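Local coordinates for ethylbenzene dehydrogenase alpha-subunit (Aromatoleum aromaticum, PDB 2IVF), which binds a molybdenum atom, MGD, MD1 and an iron/sulfur cluster as the alpha subunit of a protein of the molybdopterin oxidoreductase family, at residues A[614-619]-A[896-901]; A[642-647]-A[927-932]; A[519-524]-A[808-813]; A[796-799]-A[804-807]. One frame throughout, in Å; residues are numbered along the deposited sequence.

Contact 1: A[614-619]-A[896-901]; sequences KRSGAK and NDFADC. With MD1 (phosphoric acid 4-(2-amino-4-oxo-3,4,5,6,-tetrahydro-pteridin-6-yl)-2-hydroxy-3,4-dimercapto-but-3-en-yl ester guanylate ester), chain N.
The backbones carrying Phe-898 and Ser-616 stay well apart, their closest CA atoms, Lys-619 and Ala-899, lying 8.5 Å from each other, so the contact is made by side chains reaching over the gap between the N-cap and first turn of helix 617-625 and the loop before strand 900-908. Phe-898 does most of the reaching: with CG anti to the backbone N (chi1 -178°), its ring is carried forward until CE2 lies 3.3 Å from Ser-616 OG and 3.6 Å from Ser-616 CB. Both approaches are slanted to the ring. The hydroxyl does not depend on the aromatic for its polar needs, because OG is hydrogen-bonded to Ile-934 O and Ile-937 N. Lys-619 adds a looser apolar touch, CG at 4.0 Å from Phe-898 CZ, before its chain bends away and carries NZ to a salt bridge with Asp-623. The loop carrying Phe-898 is shaped by Asn-896, whose OD1 accepts from Phe-898 N at 3.0 Å, the donor standing above the carbonyl plane; a weak bond from Ala-899 N joins the same oxygen. One residue before Ser-616, Arg-615 turns toward the cofactor. One face of its guanidinium lies against MD1, with NH1 3.2 Å from MD1 N8, while Asp-966 holds NE in a salt bridge. The arrangement thus combines an Asx turn at Asn-896, which holds the backbone N of Phe-898, with a helix-start loop that lines the MD1 pocket, where parts of the two molybdopterin-binding sequence families come together.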
# COMPACT_ATOMS: atom_id res chain seq x y z
N LYS A 614 -17.56 7.67 5.48
CA LYS A 614 -18.80 8.28 4.98
C LYS A 614 -18.51 9.47 4.11
O LYS A 614 -17.74 10.36 4.47
CB LYS A 614 -19.79 8.72 6.06
CG LYS A 614 -20.80 7.66 6.48
CD LYS A 614 -20.12 6.41 6.99
CE LYS A 614 -21.13 5.54 7.73
NZ LYS A 614 -20.63 4.15 8.03
N ARG A 615 -19.17 9.48 2.96
CA ARG A 615 -19.06 10.61 2.05
C ARG A 615 -19.73 11.78 2.70
O ARG A 615 -20.90 11.69 3.13
CB ARG A 615 -19.73 10.32 0.69
CG ARG A 615 -18.88 9.44 -0.23
CD ARG A 615 -18.52 8.09 0.38
NE ARG A 615 -17.86 7.24 -0.62
CZ ARG A 615 -17.63 5.95 -0.41
NH1 ARG A 615 -17.99 5.40 0.75
NH2 ARG A 615 -17.05 5.21 -1.36
N SER A 616 -19.00 12.89 2.81
CA SER A 616 -19.44 14.04 3.60
C SER A 616 -19.72 13.74 5.11
O SER A 616 -20.22 14.59 5.83
CB SER A 616 -20.61 14.73 2.92
OG SER A 616 -20.24 15.31 1.70
N GLY A 617 -19.36 12.57 5.59
CA GLY A 617 -19.55 12.20 6.98
C GLY A 617 -18.82 13.15 7.93
O GLY A 617 -19.34 13.44 9.00
N ALA A 618 -17.67 13.70 7.50
CA ALA A 618 -16.90 14.64 8.34
C ALA A 618 -17.70 15.89 8.71
O ALA A 618 -17.41 16.54 9.72
CB ALA A 618 -15.52 15.00 7.67
N LYS A 619 -18.71 16.23 7.92
CA LYS A 619 -19.61 17.31 8.23
C LYS A 619 -20.88 16.75 8.86
O LYS A 619 -21.37 17.30 9.84
CB LYS A 619 -19.99 18.06 6.96
CG LYS A 619 -21.00 19.22 7.13
CD LYS A 619 -20.40 20.36 7.95
CE LYS A 619 -21.25 21.66 7.88
NZ LYS A 619 -20.98 22.49 9.10
N ASN A 896 -16.22 22.67 -3.33
CA ASN A 896 -17.35 22.70 -4.22
C ASN A 896 -18.48 23.38 -3.51
O ASN A 896 -18.23 24.11 -2.54
CB ASN A 896 -17.70 21.32 -4.75
CG ASN A 896 -18.04 20.29 -3.66
OD1 ASN A 896 -18.38 20.62 -2.53
ND2 ASN A 896 -17.95 19.03 -4.01
N ASP A 897 -19.70 23.20 -3.98
CA ASP A 897 -20.82 23.89 -3.37
C ASP A 897 -21.13 23.44 -1.95
O ASP A 897 -21.86 24.13 -1.24
CB ASP A 897 -22.06 23.82 -4.28
CG ASP A 897 -21.92 24.68 -5.52
OD1 ASP A 897 -20.88 25.39 -5.65
OD2 ASP A 897 -22.83 24.61 -6.39
N PHE A 898 -20.56 22.34 -1.52
CA PHE A 898 -20.87 21.78 -0.22
C PHE A 898 -19.83 22.05 0.85
O PHE A 898 -20.19 22.39 1.95
CB PHE A 898 -21.11 20.29 -0.33
CG PHE A 898 -21.48 19.67 0.95
CD1 PHE A 898 -22.74 19.83 1.48
CD2 PHE A 898 -20.55 18.91 1.66
CE1 PHE A 898 -23.09 19.25 2.71
CE2 PHE A 898 -20.89 18.33 2.89
CZ PHE A 898 -22.15 18.50 3.41
N ALA A 899 -18.54 21.89 0.52
CA ALA A 899 -17.51 22.03 1.54
C ALA A 899 -16.15 22.20 0.89
O ALA A 899 -16.05 22.35 -0.31
CB ALA A 899 -17.51 20.79 2.47
N ASP A 900 -15.12 22.22 1.72
CA ASP A 900 -13.76 22.41 1.22
C ASP A 900 -12.77 21.72 2.10
O ASP A 900 -13.06 21.38 3.24
CB ASP A 900 -13.41 23.90 1.17
CG ASP A 900 -13.30 24.54 2.57
OD1 ASP A 900 -14.30 24.51 3.33
OD2 ASP A 900 -12.22 25.08 2.90
N CYS A 901 -11.56 21.56 1.57
CA CYS A 901 -10.48 20.99 2.35
C CYS A 901 -9.18 21.51 1.80
O CYS A 901 -9.16 22.14 0.75
CB CYS A 901 -10.53 19.50 2.27
SG CYS A 901 -10.19 18.83 0.63
PB MD1 N . -12.94 1.70 7.21
O3B MD1 N . -11.37 1.88 7.33
O1B MD1 N . -13.23 0.26 7.42
O2B MD1 N . -13.70 2.77 7.89
O3A MD1 N . -13.16 1.99 5.66
C10 MD1 N . -13.10 0.96 4.66
C11 MD1 N . -13.18 1.72 3.34
O11 MD1 N . -11.82 2.25 3.17
C12 MD1 N . -13.48 0.78 2.21
S12 MD1 N . -13.29 -0.91 2.36
C13 MD1 N . -13.85 1.25 0.97
S13 MD1 N . -14.14 0.22 -0.33
C14 MD1 N . -14.05 2.69 0.70
N15 MD1 N . -13.25 3.31 -0.30
C16 MD1 N . -13.30 4.67 -0.51
C15 MD1 N . -12.57 5.17 -1.57
O14 MD1 N . -11.90 4.42 -2.33
N17 MD1 N . -12.59 6.52 -1.69
C17 MD1 N . -13.35 7.33 -0.83
N16 MD1 N . -13.32 8.63 -1.06
N18 MD1 N . -14.08 6.79 0.16
C20 MD1 N . -14.06 5.49 0.32
N8 MD1 N . -14.84 4.94 1.29
C7 MD1 N . -14.87 3.55 1.64
PA MD1 N . -10.43 2.61 8.41
O1A MD1 N . -9.11 1.93 8.29
O2A MD1 N . -10.48 4.06 8.14
O5' MD1 N . -11.07 2.33 9.83
C5' MD1 N . -10.95 0.99 10.32
C4' MD1 N . -10.42 1.02 11.69
O4' MD1 N . -10.20 -0.36 11.99
C1' MD1 N . -9.12 -0.35 12.92
N9 MD1 N . -8.44 -1.65 13.06
C4 MD1 N . -8.60 -2.44 14.11
N3 MD1 N . -9.38 -2.27 15.21
C2 MD1 N . -9.41 -3.20 16.16
N2 MD1 N . -10.21 -3.05 17.25
N1 MD1 N . -8.56 -4.28 16.03
C6 MD1 N . -7.74 -4.51 14.96
O6 MD1 N . -7.08 -5.55 14.91
C5 MD1 N . -7.76 -3.55 13.94
N7 MD1 N . -7.12 -3.39 12.78
C8 MD1 N . -7.55 -2.24 12.26
C2' MD1 N . -8.14 0.67 12.36
O2' MD1 N . -7.25 1.24 13.36
C3' MD1 N . -9.06 1.71 11.69
O3' MD1 N . -9.13 2.94 12.46

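Contact 2: A[642-647]-A[927-932]; sequences SAMYAD and KGWKPY. With MD1 (phosphoric acid 4-(2-amino-4-oxo-3,4,5,6,-tetrahydro-pteridin-6-yl)-2-hydroxy-3,4-dimercapto-but-3-en-yl ester guanylate ester), chain N.
Met-644 crosses Trp-929 at about a right angle, its CB and CE meeting the edge of the six-membered ring near CZ3 and CH2. Starting from the backbone, Met-644 CB sits at the ring edge, 3.5 Å from Trp-929 CZ3, and CG moves on to CH2 at 3.7 Å. SD passes without a close approach, 4.4 Å from Trp-929 CH2. The chain folds back on itself (chi2 and chi3 both -68°), which returns the terminal CE to the indole plane, 3.6 Å from Trp-929 CH2. Tyr-645 approaches the neighbouring corner: its OH lies 3.5 Å from Trp-929 CE3, and CE1 packs at 3.8 Å from CZ3. The two rings are nearly perpendicular, their planes 83° apart. The indole NE1 is hydrogen-bonded to Val-111 O of the beta subunit, whose Val-102 and Gln-109 also pack on this cluster. Further along the same loop, Tyr-932 OH accepts a nearly straight hydrogen bond of 2.9 Å from MD1 N16. Across the segments the chemistry is one of dispersion without a hydrogen bond, implying that shape fit joins these loops, while Trp-929 and Tyr-932 of the same loop use their polar atoms for the beta subunit and for MD1.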
# COMPACT_ATOMS: atom_id res chain seq x y z
N SER A 642 -12.09 9.06 13.84
CA SER A 642 -13.44 8.90 14.42
C SER A 642 -13.43 8.61 15.92
O SER A 642 -14.31 9.08 16.66
CB SER A 642 -14.28 7.84 13.67
OG SER A 642 -14.29 8.13 12.28
N ALA A 643 -12.45 7.82 16.37
CA ALA A 643 -12.24 7.54 17.79
C ALA A 643 -11.97 8.81 18.59
O ALA A 643 -12.30 8.88 19.77
CB ALA A 643 -11.06 6.51 17.99
N MET A 644 -11.38 9.81 17.94
CA MET A 644 -11.17 11.11 18.58
C MET A 644 -12.46 11.77 19.02
O MET A 644 -12.44 12.64 19.88
CB MET A 644 -10.32 12.01 17.69
CG MET A 644 -8.85 11.55 17.68
SD MET A 644 -8.06 11.80 19.28
CE MET A 644 -8.00 13.61 19.41
N TYR A 645 -13.58 11.37 18.43
CA TYR A 645 -14.87 11.91 18.81
C TYR A 645 -15.66 11.01 19.73
O TYR A 645 -16.78 11.34 20.12
CB TYR A 645 -15.72 12.16 17.56
CG TYR A 645 -15.19 13.24 16.71
CD1 TYR A 645 -14.21 12.97 15.79
CD2 TYR A 645 -15.63 14.57 16.85
CE1 TYR A 645 -13.69 13.95 15.00
CE2 TYR A 645 -15.10 15.57 16.02
CZ TYR A 645 -14.13 15.21 15.10
OH TYR A 645 -13.54 16.13 14.24
N ALA A 646 -15.08 9.90 20.12
CA ALA A 646 -15.75 8.96 20.98
C ALA A 646 -15.80 9.44 22.42
O ALA A 646 -15.03 10.30 22.87
CB ALA A 646 -15.04 7.60 20.91
N ASP A 647 -16.73 8.87 23.17
CA ASP A 647 -16.81 9.07 24.58
C ASP A 647 -15.92 8.10 25.31
O ASP A 647 -15.41 8.44 26.36
CB ASP A 647 -18.24 8.91 25.05
CG ASP A 647 -19.17 9.82 24.30
OD1 ASP A 647 -18.88 11.04 24.18
OD2 ASP A 647 -20.20 9.30 23.83
N LYS A 927 -5.68 19.44 7.65
CA LYS A 927 -5.92 20.70 8.34
C LYS A 927 -7.39 20.83 8.68
O LYS A 927 -8.26 20.58 7.85
CB LYS A 927 -5.44 21.87 7.48
CG LYS A 927 -3.93 21.93 7.41
CD LYS A 927 -3.41 23.04 6.49
CE LYS A 927 -1.89 22.85 6.24
NZ LYS A 927 -1.19 23.98 5.56
N GLY A 928 -7.66 21.12 9.94
CA GLY A 928 -9.02 21.26 10.43
C GLY A 928 -9.72 19.92 10.48
O GLY A 928 -10.92 19.87 10.74
N TRP A 929 -8.97 18.84 10.24
CA TRP A 929 -9.55 17.49 10.11
C TRP A 929 -10.71 17.43 9.11
O TRP A 929 -11.67 16.66 9.30
CB TRP A 929 -10.05 16.94 11.45
CG TRP A 929 -9.07 16.87 12.52
CD1 TRP A 929 -7.90 17.53 12.63
CD2 TRP A 929 -9.22 16.12 13.73
NE1 TRP A 929 -7.27 17.20 13.82
CE2 TRP A 929 -8.08 16.34 14.50
CE3 TRP A 929 -10.20 15.25 14.19
CZ2 TRP A 929 -7.89 15.74 15.76
CZ3 TRP A 929 -10.02 14.65 15.43
CH2 TRP A 929 -8.87 14.89 16.19
N LYS A 930 -10.59 18.18 8.03
CA LYS A 930 -11.56 18.13 6.96
C LYS A 930 -10.93 17.30 5.82
O LYS A 930 -10.13 17.82 5.05
CB LYS A 930 -11.88 19.52 6.52
CG LYS A 930 -12.70 20.30 7.59
CD LYS A 930 -12.67 21.78 7.39
CE LYS A 930 -13.32 22.26 6.13
NZ LYS A 930 -13.42 23.76 6.15
N PRO A 931 -11.35 16.04 5.67
CA PRO A 931 -10.73 15.25 4.64
C PRO A 931 -11.34 15.57 3.29
O PRO A 931 -12.37 16.20 3.20
CB PRO A 931 -11.06 13.82 5.07
CG PRO A 931 -12.44 13.99 5.61
CD PRO A 931 -12.44 15.30 6.34
N TYR A 932 -10.72 15.12 2.21
CA TYR A 932 -11.33 15.36 0.91
C TYR A 932 -12.75 14.79 0.86
O TYR A 932 -13.63 15.34 0.18
CB TYR A 932 -10.46 14.79 -0.21
CG TYR A 932 -10.86 13.53 -0.89
CD1 TYR A 932 -10.45 12.26 -0.40
CD2 TYR A 932 -11.48 13.59 -2.12
CE1 TYR A 932 -10.75 11.09 -1.10
CE2 TYR A 932 -11.79 12.44 -2.83
CZ TYR A 932 -11.43 11.19 -2.33
OH TYR A 932 -11.76 10.08 -3.06
PB MD1 N . -12.94 1.70 7.21
O3B MD1 N . -11.37 1.88 7.33
O1B MD1 N . -13.23 0.26 7.42
O2B MD1 N . -13.70 2.77 7.89
O3A MD1 N . -13.16 1.99 5.66
C10 MD1 N . -13.10 0.96 4.66
C11 MD1 N . -13.18 1.72 3.34
O11 MD1 N . -11.82 2.25 3.17
C12 MD1 N . -13.48 0.78 2.21
S12 MD1 N . -13.29 -0.91 2.36
C13 MD1 N . -13.85 1.25 0.97
S13 MD1 N . -14.14 0.22 -0.33
C14 MD1 N . -14.05 2.69 0.70
N15 MD1 N . -13.25 3.31 -0.30
C16 MD1 N . -13.30 4.67 -0.51
C15 MD1 N . -12.57 5.17 -1.57
O14 MD1 N . -11.90 4.42 -2.33
N17 MD1 N . -12.59 6.52 -1.69
C17 MD1 N . -13.35 7.33 -0.83
N16 MD1 N . -13.32 8.63 -1.06
N18 MD1 N . -14.08 6.79 0.16
C20 MD1 N . -14.06 5.49 0.32
N8 MD1 N . -14.84 4.94 1.29
C7 MD1 N . -14.87 3.55 1.64
PA MD1 N . -10.43 2.61 8.41
O1A MD1 N . -9.11 1.93 8.29
O2A MD1 N . -10.48 4.06 8.14
O5' MD1 N . -11.07 2.33 9.83
C5' MD1 N . -10.95 0.99 10.32
C4' MD1 N . -10.42 1.02 11.69
O4' MD1 N . -10.20 -0.36 11.99
C1' MD1 N . -9.12 -0.35 12.92
N9 MD1 N . -8.44 -1.65 13.06
C4 MD1 N . -8.60 -2.44 14.11
N3 MD1 N . -9.38 -2.27 15.21
C2 MD1 N . -9.41 -3.20 16.16
N2 MD1 N . -10.21 -3.05 17.25
N1 MD1 N . -8.56 -4.28 16.03
C6 MD1 N . -7.74 -4.51 14.96
O6 MD1 N . -7.08 -5.55 14.91
C5 MD1 N . -7.76 -3.55 13.94
N7 MD1 N . -7.12 -3.39 12.78
C8 MD1 N . -7.55 -2.24 12.26
C2' MD1 N . -8.14 0.67 12.36
O2' MD1 N . -7.25 1.24 13.36
C3' MD1 N . -9.06 1.71 11.69
O3' MD1 N . -9.13 2.94 12.46

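Contact 3: A[519-524]-A[808-813]; sequences EADPTS and HTRRAQ
Arg-810 spans the gap to Asp-521 and Thr-523, and nearly all the tight packing is at the edge of its guanidinium group. The reach is needed, since the closest CA atoms, those of Ser-524 and Arg-810, are 9.6 Å apart. NH2 forms a salt bridge with Asp-521 OD2 at 2.7 Å, a short but bent bond (131° at the hydrogen) that meets the oxygen from above the carboxylate plane. NH1 makes the straighter bond, 2.8 Å to Thr-523 OG1, with the hydroxyl lying in the guanidinium plane. Arg-371 completes this polar knot: its NH1 forms a second salt bridge to Asp-521 OD2, and its carbonyl O accepts from Arg-810 NH1. Such pairing of two arginines with one carboxylate would be expected to favour the ionised acid.

Ser-524 makes only a loose approach, its OG no nearer than 4.1 Å to Arg-810 NH2. That hydroxyl is bonded within its own turn, to a lone pair of Asp-521 O at 2.8 Å. Pro-522 is the exposed part, its CB directed away from the arginine. In the turn itself, Asp-521 O also accepts from Ser-524 N, and Asp-521 OD1 takes Thr-523 N at 2.9 Å. The result is an Asx-Pro turn superposed on a type I beta turn, which closes helix 504-520 and presents its acidic residue to an arginine from a distant loop.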
# COMPACT_ATOMS: atom_id res chain seq x y z
N GLU A 519 -41.73 -24.96 -4.98
CA GLU A 519 -43.18 -24.92 -4.98
C GLU A 519 -43.69 -23.72 -5.74
O GLU A 519 -44.58 -23.84 -6.58
CB GLU A 519 -43.73 -24.89 -3.54
CG GLU A 519 -43.70 -26.23 -2.82
CD GLU A 519 -44.11 -26.11 -1.34
OE1 GLU A 519 -43.40 -26.69 -0.49
OE2 GLU A 519 -45.14 -25.46 -1.04
N ALA A 520 -43.17 -22.54 -5.41
CA ALA A 520 -43.52 -21.33 -6.15
C ALA A 520 -43.21 -21.52 -7.64
O ALA A 520 -44.04 -21.19 -8.51
CB ALA A 520 -42.78 -20.11 -5.60
N ASP A 521 -42.05 -22.10 -7.93
CA ASP A 521 -41.60 -22.29 -9.30
C ASP A 521 -40.71 -23.53 -9.46
O ASP A 521 -39.54 -23.49 -9.10
CB ASP A 521 -40.84 -21.04 -9.74
CG ASP A 521 -40.43 -21.09 -11.19
OD1 ASP A 521 -40.53 -22.16 -11.84
OD2 ASP A 521 -40.01 -20.02 -11.68
N PRO A 522 -41.26 -24.62 -10.02
CA PRO A 522 -40.47 -25.85 -10.17
C PRO A 522 -39.28 -25.78 -11.12
O PRO A 522 -38.56 -26.78 -11.26
CB PRO A 522 -41.50 -26.87 -10.70
CG PRO A 522 -42.84 -26.28 -10.38
CD PRO A 522 -42.64 -24.80 -10.51
N THR A 523 -39.08 -24.64 -11.78
CA THR A 523 -37.93 -24.46 -12.66
C THR A 523 -36.83 -23.74 -11.91
O THR A 523 -35.72 -23.55 -12.43
CB THR A 523 -38.32 -23.68 -13.94
OG1 THR A 523 -38.77 -22.38 -13.59
CG2 THR A 523 -39.45 -24.41 -14.70
N SER A 524 -37.12 -23.36 -10.66
CA SER A 524 -36.17 -22.65 -9.82
C SER A 524 -34.94 -23.50 -9.56
O SER A 524 -35.04 -24.72 -9.54
CB SER A 524 -36.79 -22.28 -8.47
OG SER A 524 -37.84 -21.35 -8.64
N HIS A 808 -35.09 -12.04 -14.05
CA HIS A 808 -36.39 -11.93 -14.71
C HIS A 808 -36.54 -12.85 -15.95
O HIS A 808 -37.51 -13.63 -16.05
CB HIS A 808 -36.59 -10.49 -15.13
CG HIS A 808 -37.98 -10.15 -15.54
ND1 HIS A 808 -39.05 -10.20 -14.67
CD2 HIS A 808 -38.49 -9.73 -16.73
CE1 HIS A 808 -40.16 -9.84 -15.31
NE2 HIS A 808 -39.84 -9.53 -16.56
N THR A 809 -35.59 -12.72 -16.87
CA THR A 809 -35.55 -13.46 -18.15
C THR A 809 -34.93 -14.85 -18.07
O THR A 809 -34.92 -15.59 -19.09
CB THR A 809 -34.75 -12.70 -19.20
OG1 THR A 809 -33.39 -12.52 -18.76
CG2 THR A 809 -35.41 -11.35 -19.53
N ARG A 810 -34.38 -15.18 -16.90
CA ARG A 810 -33.59 -16.40 -16.67
C ARG A 810 -32.26 -16.43 -17.43
O ARG A 810 -31.57 -17.45 -17.47
CB ARG A 810 -34.38 -17.66 -16.95
CG ARG A 810 -35.43 -17.96 -15.90
CD ARG A 810 -34.80 -18.51 -14.60
NE ARG A 810 -35.76 -18.46 -13.49
CZ ARG A 810 -36.61 -19.43 -13.18
NH1 ARG A 810 -36.62 -20.54 -13.88
NH2 ARG A 810 -37.46 -19.28 -12.17
N ARG A 811 -31.93 -15.30 -18.02
CA ARG A 811 -30.72 -15.16 -18.80
C ARG A 811 -29.89 -13.98 -18.35
O ARG A 811 -30.28 -13.22 -17.46
CB ARG A 811 -31.07 -15.03 -20.27
CG ARG A 811 -31.68 -16.30 -20.82
CD ARG A 811 -32.82 -16.08 -21.81
NE ARG A 811 -33.08 -17.38 -22.39
CZ ARG A 811 -33.79 -18.35 -21.82
NH1 ARG A 811 -34.44 -18.13 -20.68
NH2 ARG A 811 -33.91 -19.52 -22.42
N ALA A 812 -28.67 -13.88 -18.90
CA ALA A 812 -27.82 -12.74 -18.62
C ALA A 812 -28.53 -11.62 -19.37
O ALA A 812 -28.67 -11.69 -20.58
CB ALA A 812 -26.45 -12.95 -19.13
N GLN A 813 -28.98 -10.61 -18.64
CA GLN A 813 -30.07 -9.77 -19.10
C GLN A 813 -29.62 -8.34 -19.27
O GLN A 813 -29.34 -7.67 -18.30
CB GLN A 813 -31.20 -9.84 -18.10
CG GLN A 813 -32.40 -9.10 -18.58
CD GLN A 813 -33.58 -9.25 -17.68
OE1 GLN A 813 -33.70 -10.25 -16.97
NE2 GLN A 813 -34.48 -8.27 -17.73

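Contact 4: A[796-799]-A[804-807]; sequences RWHF and VFPT
His-798 and Phe-805 lie flat against each other in a face-to-face stack, ring centroids 3.9 Å apart and planes only 13° from parallel. The overlap is generous: Phe-805 CE2 stands over the centre of the imidazole, and His-798 ND1 over the centre of the phenyl ring. Within the stack, the closest approach is at the phenyl tip, CZ to His-798 CG at 3.5 Å, and the same CZ lies 3.6 Å from His-798 CB, so the phenyl tip also packs on the CB methylene. Although the ring planes are nearly parallel, the side chains bearing them run at a slant to one another. Phe-805 arrives by swinging CG beside its own backbone N (chi1 -72°), which brings the ring end toward the helix even though its CB does not head there.

The imidazole is also fixed at its rim. Val-804 O lies in the ring plane, 3.3 Å from His-798 CE1, while ND1 is hydrogen-bonded to Lys-803 O and NE2 to Lys-234 NZ. With both nitrogens engaged, rotation about the CB-CG bond should be strongly restricted, and the pattern is consistent with a proton on ND1. Helix 526-540 packs on His-798 through Glu-527 and on Val-804 through Met-528, while Gln-328 of helix 322-328 touches Phe-805. Beyond the stack, a weak Thr-807 N to Phe-805 O bond of 2.8 Å closes a tight bend. The chain leaving helix 796-800 thus turns back on the helix, held there by an aromatic stack and followed by an inverse gamma turn at Pro-806.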
# COMPACT_ATOMS: atom_id res chain seq x y z
N ARG A 796 -19.04 -21.26 -14.98
CA ARG A 796 -18.95 -22.50 -15.75
C ARG A 796 -20.30 -23.22 -15.86
O ARG A 796 -20.58 -23.80 -16.87
CB ARG A 796 -17.95 -23.44 -15.12
CG ARG A 796 -17.47 -24.52 -16.07
CD ARG A 796 -16.62 -25.59 -15.40
NE ARG A 796 -17.38 -26.29 -14.37
CZ ARG A 796 -18.25 -27.26 -14.58
NH1 ARG A 796 -18.53 -27.72 -15.80
NH2 ARG A 796 -18.83 -27.82 -13.53
N TRP A 797 -21.09 -23.23 -14.80
CA TRP A 797 -22.39 -23.94 -14.84
C TRP A 797 -23.33 -23.33 -15.87
O TRP A 797 -24.13 -24.03 -16.54
CB TRP A 797 -23.05 -23.92 -13.46
CG TRP A 797 -22.27 -24.60 -12.40
CD1 TRP A 797 -21.32 -25.56 -12.56
CD2 TRP A 797 -22.43 -24.44 -10.99
NE1 TRP A 797 -20.82 -25.96 -11.35
CE2 TRP A 797 -21.48 -25.29 -10.36
CE3 TRP A 797 -23.28 -23.66 -10.19
CZ2 TRP A 797 -21.37 -25.40 -8.98
CZ3 TRP A 797 -23.16 -23.75 -8.81
CH2 TRP A 797 -22.18 -24.59 -8.22
N HIS A 798 -23.29 -22.01 -15.99
CA HIS A 798 -24.08 -21.34 -17.00
C HIS A 798 -23.65 -21.76 -18.40
O HIS A 798 -24.50 -22.08 -19.24
CB HIS A 798 -24.06 -19.83 -16.83
CG HIS A 798 -24.50 -19.39 -15.46
ND1 HIS A 798 -25.74 -19.69 -14.95
CD2 HIS A 798 -23.84 -18.72 -14.48
CE1 HIS A 798 -25.84 -19.19 -13.73
NE2 HIS A 798 -24.70 -18.60 -13.42
N PHE A 799 -22.36 -21.79 -18.64
CA PHE A 799 -21.87 -22.13 -19.98
C PHE A 799 -21.86 -23.63 -20.30
O PHE A 799 -22.48 -24.06 -21.30
CB PHE A 799 -20.49 -21.51 -20.22
CG PHE A 799 -19.92 -21.87 -21.52
CD1 PHE A 799 -20.49 -21.40 -22.69
CD2 PHE A 799 -18.81 -22.72 -21.60
CE1 PHE A 799 -19.99 -21.77 -23.94
CE2 PHE A 799 -18.28 -23.09 -22.83
CZ PHE A 799 -18.88 -22.63 -24.01
N VAL A 804 -29.56 -21.82 -15.87
CA VAL A 804 -30.25 -20.53 -15.94
C VAL A 804 -29.67 -19.54 -14.93
O VAL A 804 -29.01 -19.93 -13.94
CB VAL A 804 -31.81 -20.67 -15.74
CG1 VAL A 804 -32.44 -21.48 -16.91
CG2 VAL A 804 -32.18 -21.33 -14.40
N PHE A 805 -29.92 -18.26 -15.19
CA PHE A 805 -29.48 -17.20 -14.32
C PHE A 805 -30.64 -16.77 -13.46
O PHE A 805 -31.79 -16.85 -13.90
CB PHE A 805 -29.05 -15.99 -15.14
CG PHE A 805 -27.78 -16.17 -15.86
CD1 PHE A 805 -27.74 -16.82 -17.08
CD2 PHE A 805 -26.61 -15.70 -15.31
CE1 PHE A 805 -26.54 -16.96 -17.77
CE2 PHE A 805 -25.42 -15.85 -15.96
CZ PHE A 805 -25.38 -16.47 -17.20
N PRO A 806 -30.35 -16.34 -12.21
CA PRO A 806 -31.45 -15.90 -11.36
C PRO A 806 -31.94 -14.48 -11.69
O PRO A 806 -31.82 -13.55 -10.86
CB PRO A 806 -30.85 -16.03 -9.97
CG PRO A 806 -29.40 -15.62 -10.18
CD PRO A 806 -29.04 -16.27 -11.50
N THR A 807 -32.51 -14.32 -12.88
CA THR A 807 -32.96 -13.04 -13.39
C THR A 807 -34.41 -13.18 -13.89
O THR A 807 -34.89 -14.28 -14.11
CB THR A 807 -32.11 -12.53 -14.59
OG1 THR A 807 -32.16 -13.47 -15.67
CG2 THR A 807 -30.69 -12.24 -14.23

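The four contacts form two pairs on opposite sides of the chain's centre. Contacts 1 and 2, with centres 13 Å apart, both touch MD1 and are joined by a salt bridge between Asp-900 OD1 and Lys-930 NZ at 3.0 Å; Ala-618 also packs on Pro-931. Contacts 3 and 4 are 10 Å apart between centres and share the chain 804-813, where Arg-810 O and Phe-805 N, 2.9 Å apart, probably form a hydrogen bond. Between the pairs, centres are 42 to 48 Å apart and nearest atoms about 25 Å or more. Along the sequence, contacts 1, 2 and 3 interlock with alternating segments, whereas contact 4 is local and falls within the span of each.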